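Local coordinates for protein choline kinase (Cryptosporidium parvum, PDB 3MES) that probably transfers a phosphate from ATP to choline, and perhaps to ethanolamine, as a magnesium-dependent kinase, at residues K60-W65 and G146-F151; D125-L130 and I135-I140; Q404-L409 and G413-N418. All coordinates share one frame; numbering follows the deposited sequence.

Overall arrangement
Contacts 1 and 2 belong to the nucleotide-binding part of a protein-kinase-like fold, while contact 3 sits on the far side of the chain's centre, near the C-terminus. Contact 2 is nested in sequence within the loop that contact 1 closes, and their centres lie about 14 Å apart. They meet directly through the neighbouring strands 139-143 and 146-150, where Ile140 N lies 2.7 Å from Ile148 O and Glu150 N 2.8 Å from Asn138 O, both probable hydrogen bonds. ADP touches both: Glu149, Glu150 and Phe151 from contact 1, Pro137 from contact 2. Contact 3 is remote from the annotated sites, its centre about 49 Å from that of contact 1 and about 38 Å from that of contact 2.

Contact 1 of 3, residues K60-W65 and G146-F151; sequences KNIPGW and GRIEEF. With ADP (adenosine-5'-diphosphate), chain I.
Ile62 and Ile148 cross obliquely, each terminal methyl meeting a carbon of the other, and so join the turn after the N-terminal helix 51-61 to the five-stranded antiparallel sheet of a kinase-like N-terminal lobe. The touch is reciprocal: Ile148 CD1 rests 4.0 Å from Ile62 CG1, while Ile62 CD1 reaches Ile148 CG2 at 4.1 Å. With CG1 anti to its own carbonyl carbon (chi1 -58°) and the chain extended beyond, Ile148 carries CD1 toward Ile62, with Asn61 CB, just before the turn, at the margin. No hydrogen bond crosses here; the hold is purely apolar, and Ile105 of the adjoining strand 104-109 meets both isoleucines.

Behind this pair, Ile62 is the first residue of a type II beta turn that ends at Trp65. The turn closes with Trp65 N donating to Ile62 O at 2.9 Å, and Gly64 supplies the positive phi that such a turn needs. The indole folds back so that Ile62 CD1 lies over one of its faces, offset toward the rim.

The other segment carries the sheet into the nucleotide pocket. ADP N6 gives a hydrogen bond to Glu150 O at 3.1 Å and a weak one to Glu149 OE1 at 3.4 Å, the Glu150 bond being the kind of adenine recognition made by a kinase hinge. Phe151 presents a ring face to ADP C2. Glu149 is itself steadied by Arg147, with Arg108 as a second partner: Arg147 NE reaches Glu149 OE2 at 2.6 Å, on the anti side of the carboxylate and 28° out of its plane.

Contact 2 of 3, residues D125-L130 and I135-I140; sequences DVFRYL and IAPNII
The ring of Phe127 packs obliquely against two residues of the following loop, Ala136 and Pro137, and against Ile139 at the start of strand 139-143, reaching across from helix 120-132. In the kinase-like fold this is the N-lobe helix and the connection that leads out of it into the next strand. The ring gets there because CG is anti to the backbone N (chi1 -176°), which swings the phenyl group off the helix flank. CE1 lies 3.8 Å from Ala136 CB and close to the ring of Pro137, which crosses the phenyl group at about a right angle; across the ring from CE1, CE2 meets Ile139 CG1 at 4.0 Å. The same ring receives a cation-pi contact from Arg147 and borders Glu149, while Pro137 touches bound ADP, and so this small apolar cluster backs onto the nucleotide pocket.

One helical turn along, Leu130 CB packs 3.7 Å from Ala136 CB, so the Ala136 methyl touches both Leu130 and Phe127. At the opposite end of the contact, Arg128 lends only its aliphatic part: CG sits 3.7 Å from Ile139 CD1, and the bend at chi3 (-81°) precedes a guanidinium group whose salt bridge is to Asp142.

The backbone is tied down at a single acceptor, Leu130 O, which takes two consecutive amides as the chain leaves the helix. Ile135 N approaches nearly in line with the C=O bond at 3.0 Å, whereas Ala136 N, 3.1 Å from Leu130 O, stands 69° above the carbonyl plane.

Contact 3 of 3, residues Q404-L409 and G413-N418; sequences QKKKEL and GILPLN
Leu409 is the hub here, with Leu415 and Ile414 closing on it as the chain doubles back from the end of helix 391-411. Leu415 passes at a slant over the base of the Leu409 side chain: its CD1 lies 3.8 Å from Leu409 CB and 3.9 Å from Leu409 CD1. With CG turned to the side of the backbone N (chi1 -73°), Leu415 carries that methyl toward the helix. Ile414 meets the other branch, CD1 standing 4.1 Å from Leu409 CD2. Leu365 of helix 364-376 touches both leucines, and Val362 packs on Ile414 and Leu415, placing the trio between helices of the mainly helical C-terminal region.

Such a wrap is what a Schellman motif produces. Gly413, with positive phi (81°), is the first residue to leave the helix, and it reverses the chain so that Ile414 folds back on Leu409, the apolar pairing that often accompanies this cap. The bond from Ile414 N to Leu409 O is 2.8 Å but weak, bent to 130° at the hydrogen. Leu415 N makes a much straighter bond to the same oxygen at 3.2 Å, though it arrives from above the carbonyl plane. Farther out, Lys406 contributes only methylene: its CG lies 4.3 Å from Leu415 CD1. Immediately beyond, the peptide joining Leu415 to Pro416 is cis.

Contact 1 of 3, residues K60-W65 and G146-F151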
loop_
_atom_site.group_PDB
_atom_site.type_symbol
_atom_site.label_atom_id
_atom_site.label_comp_id
_atom_site.label_asym_id
_atom_site.label_seq_id
_atom_site.Cartn_x
_atom_site.Cartn_y
_atom_site.Cartn_z
ATOM N N LYS B 60 14.522 26.972 -17.248
ATOM C CA LYS B 60 14.554 28.188 -16.448
ATOM C C LYS B 60 13.925 27.999 -15.072
ATOM O O LYS B 60 14.287 28.683 -14.113
ATOM C CB LYS B 60 13.847 29.325 -17.193
ATOM C CG LYS B 60 13.734 30.612 -16.399
ATOM C CD LYS B 60 13.074 31.709 -17.219
ATOM C CE LYS B 60 13.074 33.035 -16.473
ATOM N NZ LYS B 60 12.581 34.148 -17.333
ATOM N N ASN B 61 12.986 27.065 -14.975
ATOM C CA ASN B 61 12.184 26.921 -13.766
ATOM C C ASN B 61 12.383 25.601 -13.027
ATOM O O ASN B 61 12.085 25.500 -11.838
ATOM C CB ASN B 61 10.705 27.125 -14.097
ATOM C CG ASN B 61 10.411 28.525 -14.603
ATOM O OD1 ASN B 61 10.333 29.474 -13.824
ATOM N ND2 ASN B 61 10.249 28.660 -15.916
ATOM N N ILE B 62 12.885 24.590 -13.729
ATOM C CA ILE B 62 13.109 23.282 -13.119
ATOM C C ILE B 62 14.520 23.167 -12.556
ATOM O O ILE B 62 15.488 23.130 -13.309
ATOM C CB ILE B 62 12.895 22.140 -14.129
ATOM C CG1 ILE B 62 11.547 22.288 -14.836
ATOM C CG2 ILE B 62 13.007 20.790 -13.434
ATOM C CD1 ILE B 62 11.294 21.224 -15.882
ATOM N N PRO B 63 14.638 23.094 -11.224
ATOM C CA PRO B 63 15.938 22.997 -10.571
ATOM C C PRO B 63 16.826 21.940 -11.221
ATOM O O PRO B 63 16.403 20.798 -11.390
ATOM C CB PRO B 63 15.578 22.577 -9.143
ATOM C CG PRO B 63 14.220 23.136 -8.925
ATOM C CD PRO B 63 13.524 23.066 -10.257
ATOM N N GLY B 64 18.044 22.328 -11.587
ATOM C CA GLY B 64 19.012 21.402 -12.164
ATOM C C GLY B 64 19.035 21.398 -13.682
ATOM O O GLY B 64 20.006 20.946 -14.296
ATOM N N TRP B 65 17.966 21.907 -14.289
ATOM C CA TRP B 65 17.813 21.883 -15.742
ATOM C C TRP B 65 18.482 23.081 -16.407
ATOM O O TRP B 65 18.697 23.089 -17.619
ATOM C CB TRP B 65 16.330 21.857 -16.118
ATOM C CG TRP B 65 15.656 20.538 -15.888
ATOM C CD1 TRP B 65 15.815 19.711 -14.814
ATOM C CD2 TRP B 65 14.695 19.904 -16.743
ATOM N NE1 TRP B 65 15.022 18.596 -14.955
ATOM C CE2 TRP B 65 14.324 18.692 -16.129
ATOM C CE3 TRP B 65 14.117 20.244 -17.971
ATOM C CZ2 TRP B 65 13.402 17.818 -16.700
ATOM C CZ3 TRP B 65 13.203 19.377 -18.537
ATOM C CH2 TRP B 65 12.854 18.176 -17.902
ATOM N N GLY B 146 -0.590 27.794 -17.476
ATOM C CA GLY B 146 -0.226 26.391 -17.297
ATOM C C GLY B 146 0.555 26.112 -16.028
ATOM O O GLY B 146 0.516 26.895 -15.079
ATOM N N ARG B 147 1.262 24.986 -16.010
ATOM C CA ARG B 147 2.088 24.622 -14.862
ATOM C C ARG B 147 3.009 23.449 -15.169
ATOM O O ARG B 147 2.764 22.677 -16.094
ATOM C CB ARG B 147 1.216 24.308 -13.641
ATOM C CG ARG B 147 0.291 23.106 -13.801
ATOM C CD ARG B 147 -0.453 22.835 -12.500
ATOM N NE ARG B 147 -1.205 21.582 -12.518
ATOM C CZ ARG B 147 -2.531 21.503 -12.476
ATOM N NH1 ARG B 147 -3.264 22.607 -12.416
ATOM N NH2 ARG B 147 -3.127 20.320 -12.489
ATOM N N ILE B 148 4.082 23.335 -14.394
ATOM C CA ILE B 148 5.003 22.211 -14.503
ATOM C C ILE B 148 4.802 21.285 -13.310
ATOM O O ILE B 148 4.978 21.693 -12.163
ATOM C CB ILE B 148 6.469 22.682 -14.532
ATOM C CG1 ILE B 148 6.704 23.638 -15.702
ATOM C CG2 ILE B 148 7.414 21.492 -14.621
ATOM C CD1 ILE B 148 8.118 24.188 -15.764
ATOM N N GLU B 149 4.425 20.042 -13.584
ATOM C CA GLU B 149 4.167 19.072 -12.528
ATOM C C GLU B 149 5.229 17.986 -12.477
ATOM O O GLU B 149 5.905 17.706 -13.468
ATOM C CB GLU B 149 2.812 18.396 -12.734
ATOM C CG GLU B 149 1.628 19.328 -12.814
ATOM C CD GLU B 149 0.337 18.571 -13.049
ATOM O OE1 GLU B 149 0.350 17.329 -12.912
ATOM O OE2 GLU B 149 -0.683 19.212 -13.374
ATOM N N GLU B 150 5.354 17.366 -11.310
ATOM C CA GLU B 150 6.135 16.153 -11.163
ATOM C C GLU B 150 5.507 15.066 -12.027
ATOM O O GLU B 150 4.290 14.863 -11.992
ATOM C CB GLU B 150 6.135 15.718 -9.699
ATOM C CG GLU B 150 6.494 14.266 -9.474
ATOM C CD GLU B 150 6.295 13.838 -8.032
ATOM O OE1 GLU B 150 5.538 14.516 -7.303
ATOM O OE2 GLU B 150 6.894 12.820 -7.629
ATOM N N PHE B 151 6.324 14.375 -12.813
ATOM C CA PHE B 151 5.810 13.278 -13.619
ATOM C C PHE B 151 5.734 11.992 -12.802
ATOM O O PHE B 151 6.757 11.423 -12.427
ATOM C CB PHE B 151 6.658 13.057 -14.874
ATOM C CG PHE B 151 6.149 11.948 -15.753
ATOM C CD1 PHE B 151 5.145 12.185 -16.677
ATOM C CD2 PHE B 151 6.661 10.666 -15.644
ATOM C CE1 PHE B 151 4.667 11.167 -17.483
ATOM C CE2 PHE B 151 6.190 9.643 -16.447
ATOM C CZ PHE B 151 5.189 9.895 -17.369
HETATM P PB ADP I . -7.402 16.660 -18.962
HETATM O O1B ADP I . -7.302 17.182 -20.377
HETATM O O2B ADP I . -7.102 17.684 -17.895
HETATM O O3B ADP I . -8.632 15.821 -18.705
HETATM P PA ADP I . -5.897 14.687 -17.595
HETATM O O1A ADP I . -7.163 13.945 -17.239
HETATM O O2A ADP I . -5.161 15.487 -16.551
HETATM O O3A ADP I . -6.169 15.634 -18.870
HETATM O "O5'" ADP I . -4.878 13.634 -18.251
HETATM C "C5'" ADP I . -3.916 12.965 -17.451
HETATM C "C4'" ADP I . -3.498 11.709 -18.193
HETATM O "O4'" ADP I . -2.175 11.886 -18.691
HETATM C "C3'" ADP I . -3.473 10.525 -17.243
HETATM O "O3'" ADP I . -4.352 9.506 -17.717
HETATM C "C2'" ADP I . -2.042 10.037 -17.246
HETATM O "O2'" ADP I . -1.947 8.866 -18.059
HETATM C "C1'" ADP I . -1.255 11.177 -17.867
HETATM N N9 ADP I . -0.798 12.097 -16.800
HETATM C C8 ADP I . -1.402 13.247 -16.443
HETATM N N7 ADP I . -0.735 13.863 -15.433
HETATM C C5 ADP I . 0.326 13.093 -15.130
HETATM C C6 ADP I . 1.445 13.155 -14.160
HETATM N N6 ADP I . 1.559 14.191 -13.294
HETATM N N1 ADP I . 2.344 12.145 -14.172
HETATM C C2 ADP I . 2.237 11.111 -15.029
HETATM N N3 ADP I . 1.252 10.988 -15.937
HETATM C C4 ADP I . 0.282 11.930 -16.034
#

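Contact 2 of 3, residues D125-L130 and I135-I140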
loop_
_atom_site.group_PDB
_atom_site.type_symbol
_atom_site.label_atom_id
_atom_site.label_comp_id
_atom_site.label_asym_id
_atom_site.label_seq_id
_atom_site.Cartn_x
_atom_site.Cartn_y
_atom_site.Cartn_z
ATOM N N ASP B 125 -7.542 25.996 -7.548
ATOM C CA ASP B 125 -7.359 26.298 -6.138
ATOM C C ASP B 125 -7.231 25.016 -5.324
ATOM O O ASP B 125 -6.370 24.908 -4.451
ATOM C CB ASP B 125 -8.534 27.132 -5.625
ATOM C CG ASP B 125 -8.333 27.607 -4.204
ATOM O OD1 ASP B 125 -7.165 27.770 -3.792
ATOM O OD2 ASP B 125 -9.344 27.821 -3.501
ATOM N N VAL B 126 -8.092 24.045 -5.618
ATOM C CA VAL B 126 -8.088 22.771 -4.911
ATOM C C VAL B 126 -6.833 21.959 -5.222
ATOM O O VAL B 126 -6.217 21.381 -4.327
ATOM C CB VAL B 126 -9.331 21.928 -5.258
ATOM C CG1 VAL B 126 -9.158 20.500 -4.763
ATOM C CG2 VAL B 126 -10.583 22.558 -4.670
ATOM N N PHE B 127 -6.456 21.917 -6.496
ATOM C CA PHE B 127 -5.276 21.167 -6.907
ATOM C C PHE B 127 -4.004 21.668 -6.223
ATOM O O PHE B 127 -3.181 20.870 -5.771
ATOM C CB PHE B 127 -5.103 21.204 -8.427
ATOM C CG PHE B 127 -3.958 20.369 -8.925
ATOM C CD1 PHE B 127 -4.094 18.997 -9.066
ATOM C CD2 PHE B 127 -2.741 20.954 -9.245
ATOM C CE1 PHE B 127 -3.040 18.222 -9.522
ATOM C CE2 PHE B 127 -1.682 20.186 -9.704
ATOM C CZ PHE B 127 -1.833 18.817 -9.842
ATOM N N ARG B 128 -3.842 22.986 -6.149
ATOM C CA ARG B 128 -2.646 23.564 -5.536
ATOM C C ARG B 128 -2.500 23.149 -4.075
ATOM O O ARG B 128 -1.390 22.918 -3.597
ATOM C CB ARG B 128 -2.638 25.089 -5.669
ATOM C CG ARG B 128 -2.190 25.579 -7.040
ATOM C CD ARG B 128 -1.842 27.059 -7.018
ATOM N NE ARG B 128 -3.025 27.906 -7.110
ATOM C CZ ARG B 128 -3.333 28.647 -8.171
ATOM N NH1 ARG B 128 -4.429 29.390 -8.166
ATOM N NH2 ARG B 128 -2.539 28.649 -9.234
ATOM N N TYR B 129 -3.622 23.055 -3.370
ATOM C CA TYR B 129 -3.607 22.607 -1.985
ATOM C C TYR B 129 -3.173 21.147 -1.900
ATOM O O TYR B 129 -2.223 20.808 -1.193
ATOM C CB TYR B 129 -4.986 22.782 -1.345
ATOM C CG TYR B 129 -5.069 22.230 0.060
ATOM C CD1 TYR B 129 -4.323 22.790 1.090
ATOM C CD2 TYR B 129 -5.892 21.152 0.357
ATOM C CE1 TYR B 129 -4.392 22.290 2.374
ATOM C CE2 TYR B 129 -5.970 20.647 1.640
ATOM C CZ TYR B 129 -5.216 21.219 2.645
ATOM O OH TYR B 129 -5.289 20.721 3.926
ATOM N N LEU B 130 -3.878 20.289 -2.629
ATOM C CA LEU B 130 -3.563 18.869 -2.663
ATOM C C LEU B 130 -2.105 18.651 -3.047
ATOM O O LEU B 130 -1.440 17.747 -2.536
ATOM C CB LEU B 130 -4.487 18.151 -3.644
ATOM C CG LEU B 130 -5.975 18.232 -3.292
ATOM C CD1 LEU B 130 -6.824 17.560 -4.364
ATOM C CD2 LEU B 130 -6.233 17.613 -1.923
ATOM N N ILE B 135 -0.330 15.142 -1.681
ATOM C CA ILE B 135 -1.194 14.088 -2.197
ATOM C C ILE B 135 -1.176 14.082 -3.724
ATOM O O ILE B 135 -0.857 13.069 -4.344
ATOM C CB ILE B 135 -2.637 14.223 -1.686
ATOM C CG1 ILE B 135 -2.706 13.827 -0.207
ATOM C CG2 ILE B 135 -3.569 13.356 -2.518
ATOM C CD1 ILE B 135 -4.074 14.007 0.413
ATOM N N ALA B 136 -1.511 15.221 -4.322
ATOM C CA ALA B 136 -1.448 15.374 -5.772
ATOM C C ALA B 136 0.002 15.552 -6.227
ATOM O O ALA B 136 0.878 15.853 -5.417
ATOM C CB ALA B 136 -2.294 16.554 -6.216
ATOM N N PRO B 137 0.260 15.360 -7.531
ATOM C CA PRO B 137 1.613 15.518 -8.057
ATOM C C PRO B 137 2.183 16.884 -7.690
ATOM O O PRO B 137 1.467 17.883 -7.730
ATOM C CB PRO B 137 1.415 15.413 -9.571
ATOM C CG PRO B 137 0.172 14.604 -9.733
ATOM C CD PRO B 137 -0.707 14.980 -8.575
ATOM N N ASN B 138 3.458 16.920 -7.330
ATOM C CA ASN B 138 4.105 18.165 -6.933
ATOM C C ASN B 138 4.123 19.208 -8.050
ATOM O O ASN B 138 4.344 18.878 -9.214
ATOM C CB ASN B 138 5.531 17.893 -6.451
ATOM C CG ASN B 138 6.141 19.084 -5.740
ATOM O OD1 ASN B 138 7.335 19.361 -5.876
ATOM N ND2 ASN B 138 5.321 19.798 -4.975
ATOM N N ILE B 139 3.885 20.466 -7.686
ATOM C CA ILE B 139 3.985 21.572 -8.632
ATOM C C ILE B 139 5.391 22.155 -8.591
ATOM O O ILE B 139 5.853 22.610 -7.547
ATOM C CB ILE B 139 2.983 22.700 -8.306
ATOM C CG1 ILE B 139 1.544 22.236 -8.527
ATOM C CG2 ILE B 139 3.268 23.933 -9.155
ATOM C CD1 ILE B 139 0.516 23.259 -8.099
ATOM N N ILE B 140 6.069 22.143 -9.731
ATOM C CA ILE B 140 7.425 22.667 -9.809
ATOM C C ILE B 140 7.422 24.132 -10.237
ATOM O O ILE B 140 8.219 24.934 -9.750
ATOM C CB ILE B 140 8.287 21.834 -10.773
ATOM C CG1 ILE B 140 8.354 20.382 -10.292
ATOM C CG2 ILE B 140 9.683 22.430 -10.901
ATOM C CD1 ILE B 140 8.930 19.424 -11.305
#

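Contact 3 of 3, residues Q404-L409 and G413-N418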
loop_
_atom_site.group_PDB
_atom_site.type_symbol
_atom_site.label_atom_id
_atom_site.label_comp_id
_atom_site.label_asym_id
_atom_site.label_seq_id
_atom_site.Cartn_x
_atom_site.Cartn_y
_atom_site.Cartn_z
ATOM N N GLN B 404 -31.263 -1.000 -13.475
ATOM C CA GLN B 404 -30.970 -2.362 -13.047
ATOM C C GLN B 404 -30.533 -2.417 -11.586
ATOM O O GLN B 404 -31.082 -3.185 -10.793
ATOM C CB GLN B 404 -29.898 -2.978 -13.949
ATOM C CG GLN B 404 -29.609 -4.437 -13.665
ATOM C CD GLN B 404 -28.647 -5.045 -14.667
ATOM O OE1 GLN B 404 -28.387 -4.469 -15.725
ATOM N NE2 GLN B 404 -28.115 -6.216 -14.339
ATOM N N LYS B 405 -29.548 -1.598 -11.232
ATOM C CA LYS B 405 -29.034 -1.565 -9.865
ATOM C C LYS B 405 -30.129 -1.218 -8.854
ATOM O O LYS B 405 -30.197 -1.809 -7.776
ATOM C CB LYS B 405 -27.870 -0.578 -9.750
ATOM C CG LYS B 405 -27.098 -0.665 -8.442
ATOM C CD LYS B 405 -26.363 -1.995 -8.298
ATOM C CE LYS B 405 -25.516 -2.013 -7.032
ATOM N NZ LYS B 405 -24.785 -3.298 -6.831
ATOM N N LYS B 406 -30.983 -0.261 -9.207
ATOM C CA LYS B 406 -32.078 0.138 -8.330
ATOM C C LYS B 406 -33.031 -1.028 -8.055
ATOM O O LYS B 406 -33.510 -1.192 -6.933
ATOM C CB LYS B 406 -32.838 1.327 -8.921
ATOM C CG LYS B 406 -33.968 1.849 -8.046
ATOM C CD LYS B 406 -34.514 3.161 -8.588
ATOM C CE LYS B 406 -35.556 3.765 -7.659
ATOM N NZ LYS B 406 -36.863 3.053 -7.736
ATOM N N LYS B 407 -33.307 -1.834 -9.077
ATOM C CA LYS B 407 -34.129 -3.026 -8.887
ATOM C C LYS B 407 -33.438 -4.018 -7.957
ATOM O O LYS B 407 -34.090 -4.693 -7.162
ATOM C CB LYS B 407 -34.444 -3.706 -10.223
ATOM C CG LYS B 407 -35.593 -3.072 -10.999
ATOM C CD LYS B 407 -36.143 -4.032 -12.052
ATOM C CE LYS B 407 -37.026 -5.118 -11.431
ATOM N NZ LYS B 407 -36.251 -6.151 -10.684
ATOM N N GLU B 408 -32.116 -4.104 -8.063
ATOM C CA GLU B 408 -31.352 -5.033 -7.241
ATOM C C GLU B 408 -31.336 -4.591 -5.781
ATOM O O GLU B 408 -31.595 -5.391 -4.880
ATOM C CB GLU B 408 -29.928 -5.192 -7.780
ATOM C CG GLU B 408 -29.875 -5.695 -9.216
ATOM C CD GLU B 408 -28.525 -6.283 -9.594
ATOM O OE1 GLU B 408 -27.486 -5.757 -9.132
ATOM O OE2 GLU B 408 -28.509 -7.276 -10.355
ATOM N N LEU B 409 -31.042 -3.314 -5.555
ATOM C CA LEU B 409 -31.035 -2.752 -4.208
ATOM C C LEU B 409 -32.376 -2.978 -3.516
ATOM O O LEU B 409 -32.431 -3.238 -2.314
ATOM C CB LEU B 409 -30.715 -1.256 -4.249
ATOM C CG LEU B 409 -29.383 -0.860 -4.889
ATOM C CD1 LEU B 409 -29.108 0.622 -4.678
ATOM C CD2 LEU B 409 -28.246 -1.704 -4.328
ATOM N N GLY B 413 -33.303 -5.479 -0.397
ATOM C CA GLY B 413 -33.787 -4.861 0.831
ATOM C C GLY B 413 -32.928 -3.698 1.289
ATOM O O GLY B 413 -33.109 -3.183 2.389
ATOM N N ILE B 414 -31.990 -3.284 0.445
ATOM C CA ILE B 414 -31.143 -2.139 0.764
ATOM C C ILE B 414 -31.925 -0.835 0.631
ATOM O O ILE B 414 -31.743 0.087 1.423
ATOM C CB ILE B 414 -29.886 -2.092 -0.123
ATOM C CG1 ILE B 414 -28.993 -3.302 0.166
ATOM C CG2 ILE B 414 -29.125 -0.795 0.106
ATOM C CD1 ILE B 414 -27.682 -3.297 -0.589
ATOM N N LEU B 415 -32.791 -0.767 -0.375
ATOM C CA LEU B 415 -33.720 0.348 -0.518
ATOM C C LEU B 415 -35.121 -0.094 -0.110
ATOM O O LEU B 415 -35.531 -1.215 -0.408
ATOM C CB LEU B 415 -33.741 0.864 -1.958
ATOM C CG LEU B 415 -32.539 1.671 -2.449
ATOM C CD1 LEU B 415 -32.693 1.997 -3.928
ATOM C CD2 LEU B 415 -32.362 2.945 -1.628
ATOM N N PRO B 416 -35.862 0.790 0.576
ATOM C CA PRO B 416 -35.405 2.129 0.946
ATOM C C PRO B 416 -34.595 2.143 2.243
ATOM O O PRO B 416 -34.729 1.239 3.067
ATOM C CB PRO B 416 -36.714 2.894 1.137
ATOM C CG PRO B 416 -37.680 1.854 1.605
ATOM C CD PRO B 416 -37.260 0.549 0.978
ATOM N N LEU B 417 -33.765 3.168 2.414
ATOM C CA LEU B 417 -32.927 3.297 3.605
ATOM C C LEU B 417 -33.729 3.196 4.893
ATOM O O LEU B 417 -33.333 2.504 5.829
ATOM C CB LEU B 417 -32.170 4.628 3.598
ATOM C CG LEU B 417 -30.845 4.704 2.844
ATOM C CD1 LEU B 417 -29.882 3.644 3.359
ATOM C CD2 LEU B 417 -31.074 4.553 1.351
ATOM N N ASN B 418 -34.853 3.901 4.942
ATOM C CA ASN B 418 -35.628 4.002 6.173
ATOM C C ASN B 418 -36.213 2.678 6.661
ATOM O O ASN B 418 -36.805 2.620 7.738
ATOM C CB ASN B 418 -36.729 5.061 6.039
ATOM C CG ASN B 418 -37.676 4.784 4.886
ATOM O OD1 ASN B 418 -37.753 3.663 4.378
ATOM N ND2 ASN B 418 -38.409 5.810 4.470
#